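Local coordinates for protein pre-crRNA processing endonuclease (Streptococcus pyogenes serotype M1, PDB 3VZH) that probably cleaves precursor CRISPR RNA as a Cas5d-type endoribonuclease, helping to supply the guide RNAs of a type I-C antiviral defence system, at residues Y4-A18 with Y91-W105. Sequence-based numbering, arbitrary orientation.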
loop_
_atom_site.group_PDB
_atom_site.type_symbol
_atom_site.label_atom_id
_atom_site.label_comp_id
_atom_site.label_asym_id
_atom_site.label_seq_id
_atom_site.Cartn_x
_atom_site.Cartn_y
_atom_site.Cartn_z
ATOM N N TYR A 4 -3.244 -16.793 12.901
ATOM C CA TYR A 4 -2.475 -17.156 11.717
ATOM C C TYR A 4 -1.993 -15.838 11.018
ATOM O O TYR A 4 -2.719 -14.848 10.972
ATOM C CB TYR A 4 -3.354 -17.928 10.720
ATOM C CG TYR A 4 -2.749 -17.991 9.368
ATOM C CD1 TYR A 4 -3.144 -17.102 8.354
ATOM C CD2 TYR A 4 -1.665 -18.847 9.106
ATOM C CE1 TYR A 4 -2.578 -17.165 7.085
ATOM C CE2 TYR A 4 -1.040 -18.865 7.875
ATOM C CZ TYR A 4 -1.483 -18.019 6.876
ATOM O OH TYR A 4 -0.923 -18.065 5.618
ATOM N N ARG A 5 -0.736 -15.823 10.585
ATOM C CA ARG A 5 -0.362 -14.817 9.567
ATOM C C ARG A 5 0.543 -15.482 8.576
ATOM O O ARG A 5 1.394 -16.346 8.936
ATOM C CB ARG A 5 0.271 -13.570 10.184
ATOM C CG ARG A 5 1.469 -13.914 11.037
ATOM C CD ARG A 5 2.512 -12.788 11.091
ATOM N NE ARG A 5 3.213 -12.759 9.812
ATOM C CZ ARG A 5 3.973 -11.766 9.354
ATOM N NH1 ARG A 5 4.149 -10.652 10.065
ATOM N NH2 ARG A 5 4.526 -11.888 8.139
ATOM N N SER A 6 0.421 -15.044 7.331
ATOM C CA SER A 6 1.273 -15.561 6.224
ATOM C C SER A 6 2.716 -15.154 6.382
ATOM O O SER A 6 3.052 -14.256 7.184
ATOM C CB SER A 6 0.782 -15.094 4.835
ATOM O OG SER A 6 1.135 -13.738 4.604
ATOM N N ARG A 7 3.580 -15.755 5.536
ATOM C CA ARG A 7 4.859 -15.139 5.362
ATOM C C ARG A 7 4.765 -13.667 4.887
ATOM O O ARG A 7 3.691 -13.235 4.397
ATOM C CB ARG A 7 5.731 -15.931 4.377
ATOM C CG ARG A 7 5.283 -15.818 2.941
ATOM C CD ARG A 7 6.351 -16.539 2.138
ATOM N NE ARG A 7 6.205 -16.611 0.701
ATOM C CZ ARG A 7 6.692 -15.706 -0.189
ATOM N NH1 ARG A 7 7.245 -14.535 0.193
ATOM N NH2 ARG A 7 6.600 -15.968 -1.500
ATOM N N ASP A 8 5.895 -12.934 5.070
ATOM C CA ASP A 8 6.033 -11.633 4.363
ATOM C C ASP A 8 6.133 -11.836 2.867
ATOM O O ASP A 8 6.913 -12.720 2.398
ATOM C CB ASP A 8 7.256 -10.861 4.879
ATOM C CG ASP A 8 7.083 -10.426 6.334
ATOM O OD1 ASP A 8 5.971 -9.999 6.695
ATOM O OD2 ASP A 8 8.078 -10.551 7.093
ATOM N N PHE A 9 5.428 -10.974 2.117
ATOM C CA PHE A 9 5.596 -10.887 0.669
ATOM C C PHE A 9 6.119 -9.507 0.382
ATOM O O PHE A 9 5.894 -8.561 1.173
ATOM C CB PHE A 9 4.197 -11.009 -0.028
ATOM C CG PHE A 9 3.623 -12.383 0.124
ATOM C CD1 PHE A 9 4.020 -13.370 -0.779
ATOM C CD2 PHE A 9 2.679 -12.678 1.135
ATOM C CE1 PHE A 9 3.530 -14.650 -0.670
ATOM C CE2 PHE A 9 2.170 -13.961 1.255
ATOM C CZ PHE A 9 2.611 -14.944 0.360
ATOM N N TYR A 10 6.838 -9.416 -0.757
ATOM C CA TYR A 10 7.518 -8.157 -1.156
ATOM C C TYR A 10 7.266 -7.930 -2.625
ATOM O O TYR A 10 7.380 -8.885 -3.454
ATOM C CB TYR A 10 9.048 -8.403 -0.975
ATOM C CG TYR A 10 9.414 -8.774 0.455
ATOM C CD1 TYR A 10 9.707 -7.748 1.384
ATOM C CD2 TYR A 10 9.443 -10.066 0.872
ATOM C CE1 TYR A 10 10.031 -8.045 2.658
ATOM C CE2 TYR A 10 9.794 -10.376 2.190
ATOM C CZ TYR A 10 10.024 -9.321 3.052
ATOM O OH TYR A 10 10.410 -9.513 4.368
ATOM N N VAL A 11 6.960 -6.679 -3.012
ATOM C CA VAL A 11 6.707 -6.388 -4.403
ATOM C C VAL A 11 7.291 -5.065 -4.718
ATOM O O VAL A 11 7.381 -4.175 -3.802
ATOM C CB VAL A 11 5.216 -6.322 -4.777
ATOM C CG1 VAL A 11 4.614 -7.712 -4.837
ATOM C CG2 VAL A 11 4.472 -5.435 -3.799
ATOM N N ARG A 12 7.730 -4.915 -5.953
ATOM C CA ARG A 12 8.178 -3.604 -6.471
ATOM C C ARG A 12 7.038 -3.049 -7.333
ATOM O O ARG A 12 6.605 -3.717 -8.307
ATOM C CB ARG A 12 9.387 -3.836 -7.338
ATOM C CG ARG A 12 9.999 -2.525 -7.936
ATOM C CD ARG A 12 11.305 -2.908 -8.628
ATOM N NE ARG A 12 12.090 -1.718 -8.923
ATOM C CZ ARG A 12 11.875 -0.903 -9.943
ATOM N NH1 ARG A 12 10.834 -1.102 -10.766
ATOM N NH2 ARG A 12 12.700 0.142 -10.166
ATOM N N VAL A 13 6.566 -1.841 -7.039
ATOM C CA VAL A 13 5.525 -1.249 -7.844
ATOM C C VAL A 13 6.080 0.051 -8.387
ATOM O O VAL A 13 6.650 0.878 -7.595
ATOM C CB VAL A 13 4.300 -0.904 -6.964
ATOM C CG1 VAL A 13 3.156 -0.400 -7.832
ATOM C CG2 VAL A 13 3.804 -2.135 -6.147
ATOM N N SER A 14 5.903 0.261 -9.685
ATOM C CA SER A 14 6.441 1.477 -10.358
ATOM C C SER A 14 5.430 2.112 -11.294
ATOM O O SER A 14 4.466 1.467 -11.707
ATOM C CB SER A 14 7.736 1.131 -11.045
ATOM O OG SER A 14 7.497 0.193 -12.114
ATOM N N GLY A 15 5.628 3.403 -11.632
ATOM C CA GLY A 15 4.674 4.029 -12.553
ATOM C C GLY A 15 5.245 5.381 -12.909
ATOM O O GLY A 15 5.994 5.991 -12.127
ATOM N N GLN A 16 4.849 5.860 -14.089
ATOM C CA GLN A 16 5.232 7.200 -14.508
ATOM C C GLN A 16 4.546 8.319 -13.697
ATOM O O GLN A 16 5.118 9.419 -13.531
ATOM C CB GLN A 16 4.866 7.370 -16.016
ATOM C CG GLN A 16 5.868 6.654 -16.944
ATOM C CD GLN A 16 7.308 6.967 -16.566
ATOM O OE1 GLN A 16 8.055 6.083 -16.117
ATOM N NE2 GLN A 16 7.703 8.226 -16.723
ATOM N N ARG A 17 3.295 8.070 -13.277
ATOM C CA ARG A 17 2.521 9.031 -12.505
ATOM C C ARG A 17 1.796 8.333 -11.350
ATOM O O ARG A 17 1.420 7.145 -11.466
ATOM C CB ARG A 17 1.449 9.638 -13.406
ATOM C CG ARG A 17 2.055 10.490 -14.543
ATOM C CD ARG A 17 2.769 11.717 -13.972
ATOM N NE ARG A 17 3.076 12.733 -14.982
ATOM C CZ ARG A 17 4.235 12.844 -15.607
ATOM N NH1 ARG A 17 5.223 11.974 -15.368
ATOM N NH2 ARG A 17 4.392 13.841 -16.504
ATOM N N ALA A 18 1.605 9.072 -10.261
ATOM C CA ALA A 18 0.831 8.605 -9.098
ATOM C C ALA A 18 0.060 9.801 -8.555
ATOM O O ALA A 18 0.499 10.967 -8.711
ATOM C CB ALA A 18 1.739 8.003 -7.996
ATOM N N TYR A 91 0.571 15.720 -9.841
ATOM C CA TYR A 91 0.954 14.305 -9.711
ATOM C C TYR A 91 2.376 14.090 -9.212
ATOM O O TYR A 91 3.210 14.879 -9.479
ATOM C CB TYR A 91 0.908 13.647 -11.123
ATOM C CG TYR A 91 -0.473 13.537 -11.678
ATOM C CD1 TYR A 91 -1.261 12.394 -11.399
ATOM C CD2 TYR A 91 -1.000 14.551 -12.526
ATOM C CE1 TYR A 91 -2.560 12.291 -11.911
ATOM C CE2 TYR A 91 -2.322 14.454 -13.039
ATOM C CZ TYR A 91 -3.084 13.314 -12.743
ATOM O OH TYR A 91 -4.376 13.164 -13.238
ATOM N N LEU A 92 2.633 12.975 -8.531
ATOM C CA LEU A 92 4.027 12.514 -8.420
ATOM C C LEU A 92 4.432 11.983 -9.750
ATOM O O LEU A 92 3.617 11.365 -10.485
ATOM C CB LEU A 92 4.037 11.394 -7.351
ATOM C CG LEU A 92 3.809 11.906 -5.919
ATOM C CD1 LEU A 92 3.543 10.660 -5.020
ATOM C CD2 LEU A 92 5.145 12.603 -5.498
ATOM N N SER A 93 5.745 12.014 -10.010
ATOM C CA SER A 93 6.261 11.536 -11.246
ATOM C C SER A 93 7.364 10.497 -11.019
ATOM O O SER A 93 8.084 10.591 -10.052
ATOM C CB SER A 93 6.898 12.758 -11.949
ATOM O OG SER A 93 7.369 12.334 -13.171
ATOM N N ASP A 94 7.454 9.492 -11.894
ATOM C CA ASP A 94 8.564 8.508 -11.888
ATOM C C ASP A 94 8.817 7.851 -10.490
ATOM O O ASP A 94 9.811 8.072 -9.820
ATOM C CB ASP A 94 9.822 9.162 -12.457
ATOM C CG ASP A 94 10.872 8.163 -12.788
ATOM O OD1 ASP A 94 10.599 6.976 -12.656
ATOM O OD2 ASP A 94 12.036 8.511 -13.049
ATOM N N VAL A 95 7.826 7.104 -10.015
ATOM C CA VAL A 95 7.760 6.556 -8.640
ATOM C C VAL A 95 8.142 5.091 -8.684
ATOM O O VAL A 95 7.821 4.378 -9.700
ATOM C CB VAL A 95 6.369 6.768 -7.989
ATOM C CG1 VAL A 95 6.071 8.300 -7.907
ATOM C CG2 VAL A 95 5.238 5.993 -8.733
ATOM N N VAL A 96 8.905 4.651 -7.637
ATOM C CA VAL A 96 9.178 3.216 -7.380
ATOM C C VAL A 96 8.928 2.990 -5.892
ATOM O O VAL A 96 9.393 3.733 -5.065
ATOM C CB VAL A 96 10.644 2.862 -7.685
ATOM C CG1 VAL A 96 10.901 1.465 -7.143
ATOM C CG2 VAL A 96 11.009 2.919 -9.190
ATOM N N TYR A 97 8.136 1.984 -5.523
ATOM C CA TYR A 97 7.805 1.717 -4.095
ATOM C C TYR A 97 7.967 0.243 -3.902
ATOM O O TYR A 97 7.501 -0.578 -4.789
ATOM C CB TYR A 97 6.341 2.029 -3.810
ATOM C CG TYR A 97 6.003 3.479 -4.037
ATOM C CD1 TYR A 97 6.624 4.481 -3.283
ATOM C CD2 TYR A 97 5.074 3.839 -4.976
ATOM C CE1 TYR A 97 6.321 5.845 -3.538
ATOM C CE2 TYR A 97 4.763 5.173 -5.225
ATOM C CZ TYR A 97 5.385 6.156 -4.477
ATOM O OH TYR A 97 5.057 7.474 -4.736
ATOM N N LEU A 98 8.654 -0.161 -2.836
ATOM C CA LEU A 98 8.701 -1.564 -2.534
ATOM C C LEU A 98 7.756 -1.741 -1.337
ATOM O O LEU A 98 7.873 -0.995 -0.286
ATOM C CB LEU A 98 10.168 -1.982 -2.189
ATOM C CG LEU A 98 11.215 -1.407 -3.122
ATOM C CD1 LEU A 98 12.544 -1.978 -2.630
ATOM C CD2 LEU A 98 11.010 -1.858 -4.582
ATOM N N ILE A 99 6.838 -2.713 -1.414
ATOM C CA ILE A 99 5.822 -2.877 -0.393
ATOM C C ILE A 99 6.143 -4.236 0.291
ATOM O O ILE A 99 6.311 -5.250 -0.396
ATOM C CB ILE A 99 4.404 -2.961 -1.028
ATOM C CG1 ILE A 99 4.156 -1.740 -1.944
ATOM C CG2 ILE A 99 3.301 -2.995 0.048
ATOM C CD1 ILE A 99 2.809 -1.775 -2.709
ATOM N N LYS A 100 6.091 -4.233 1.604
ATOM C CA LYS A 100 6.147 -5.452 2.455
ATOM C C LYS A 100 4.746 -5.653 3.021
ATOM O O LYS A 100 4.167 -4.713 3.572
ATOM C CB LYS A 100 7.154 -5.217 3.562
ATOM C CG LYS A 100 7.230 -6.379 4.547
ATOM C CD LYS A 100 8.245 -6.041 5.678
ATOM C CE LYS A 100 8.339 -7.226 6.665
ATOM N NZ LYS A 100 9.190 -6.848 7.860
ATOM N N PHE A 101 4.190 -6.865 2.868
ATOM C CA PHE A 101 2.847 -7.078 3.346
ATOM C C PHE A 101 2.665 -8.557 3.705
ATOM O O PHE A 101 3.514 -9.377 3.326
ATOM C CB PHE A 101 1.836 -6.623 2.349
ATOM C CG PHE A 101 1.753 -7.466 1.074
ATOM C CD1 PHE A 101 0.714 -8.420 0.907
ATOM C CD2 PHE A 101 2.632 -7.231 0.052
ATOM C CE1 PHE A 101 0.635 -9.173 -0.313
ATOM C CE2 PHE A 101 2.562 -7.976 -1.139
ATOM C CZ PHE A 101 1.550 -8.903 -1.326
ATOM N N HIS A 102 1.562 -8.890 4.378
ATOM C CA HIS A 102 1.264 -10.314 4.656
ATOM C C HIS A 102 -0.196 -10.393 4.724
ATOM O O HIS A 102 -0.854 -9.373 4.504
ATOM C CB HIS A 102 1.961 -10.753 5.947
ATOM C CG HIS A 102 1.444 -10.041 7.181
ATOM N ND1 HIS A 102 2.022 -8.932 7.675
ATOM C CD2 HIS A 102 0.360 -10.383 8.064
ATOM C CE1 HIS A 102 1.344 -8.533 8.805
ATOM N NE2 HIS A 102 0.332 -9.450 9.051
ATOM N N PHE A 103 -0.713 -11.578 4.947
ATOM C CA PHE A 103 -2.154 -11.637 5.162
ATOM C C PHE A 103 -2.513 -12.443 6.401
ATOM O O PHE A 103 -1.715 -13.244 6.883
ATOM C CB PHE A 103 -2.911 -12.146 3.934
ATOM C CG PHE A 103 -2.541 -13.535 3.464
ATOM C CD1 PHE A 103 -1.688 -13.673 2.336
ATOM C CD2 PHE A 103 -3.065 -14.670 4.079
ATOM C CE1 PHE A 103 -1.351 -14.937 1.876
ATOM C CE2 PHE A 103 -2.759 -15.933 3.593
ATOM C CZ PHE A 103 -1.892 -16.061 2.496
ATOM N N VAL A 104 -3.713 -12.195 6.898
ATOM C CA VAL A 104 -4.285 -12.918 8.062
ATOM C C VAL A 104 -5.727 -13.339 7.690
ATOM O O VAL A 104 -6.274 -12.830 6.698
ATOM C CB VAL A 104 -4.349 -11.969 9.318
ATOM C CG1 VAL A 104 -2.950 -11.473 9.678
ATOM C CG2 VAL A 104 -5.334 -10.843 9.072
ATOM N N TRP A 105 -6.350 -14.262 8.442
ATOM C CA TRP A 105 -7.741 -14.647 8.046
ATOM C C TRP A 105 -8.625 -13.507 8.369
ATOM O O TRP A 105 -8.412 -12.738 9.379
ATOM C CB TRP A 105 -8.186 -15.984 8.764
ATOM C CG TRP A 105 -7.249 -17.158 8.445
ATOM C CD1 TRP A 105 -6.640 -18.055 9.359
ATOM C CD2 TRP A 105 -6.757 -17.578 7.120
ATOM N NE1 TRP A 105 -5.850 -18.956 8.694
ATOM C CE2 TRP A 105 -5.877 -18.742 7.353
ATOM C CE3 TRP A 105 -6.958 -17.129 5.801
ATOM C CZ2 TRP A 105 -5.228 -19.398 6.296
ATOM C CZ3 TRP A 105 -6.384 -17.831 4.759
ATOM C CH2 TRP A 105 -5.436 -18.884 5.009
HETATM O O HOH W 1 -5.388 -14.913 11.066
HETATM O O HOH W 2 4.167 -7.702 6.366
HETATM O O HOH W 3 8.910 -9.340 9.217
#
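F9 and F101 face each other as a hydrogen-bonded antiparallel pair, and the CB of F9 sits over the face of the F101 ring, 3.8 Å from its centroid. The same face of the sheet carries V11, V13 and I99: CG2 of V13 meets CD1 of I99 at 3.6 Å, and helices 39-49 and 118-130 pack against this row, which makes it the tight side of the contact. Toward W105, F103 receives the CB of S6 squarely over its ring centre, 7° off the normal. The OG of S6, held between backbone N and carbonyl carbon (chi1 76°), accepts F103 N at 2.9 Å while donating to R7 O. Beyond it, the Y4 ring lies on W105 in an offset stack, planes 16° apart. Y4 OH is buried against F103 without a polar partner. Strands 9-15 and 95-105 are neighbours in the antiparallel sheet of an RRM-like (ferredoxin-like) domain, the fold of the RAMP proteins to which Cas5 belongs; at Q16 and D94 both strands turn a corner, still joined by D94 N to Q16 O, and R17 and S93 continue the pairing in a second, smaller sheet. The R5, D8 and K100 end of the contact is more open and polar. There the R5 guanidinium lies flat on the H102 ring, centres 3.9 Å apart, its rotation fixed by NE and NH2 both donating to S6 O. R5 NH2 also forms a salt bridge with D8 OD1, 2.8 Å away, met from above the carboxylate plane. The salt bridge of K100, fully extended alongside Y10, to D8 is long, NZ to OD2 3.9 Å, and a water bridges NZ and OD2; another links D8 OD1 to H102 ND1.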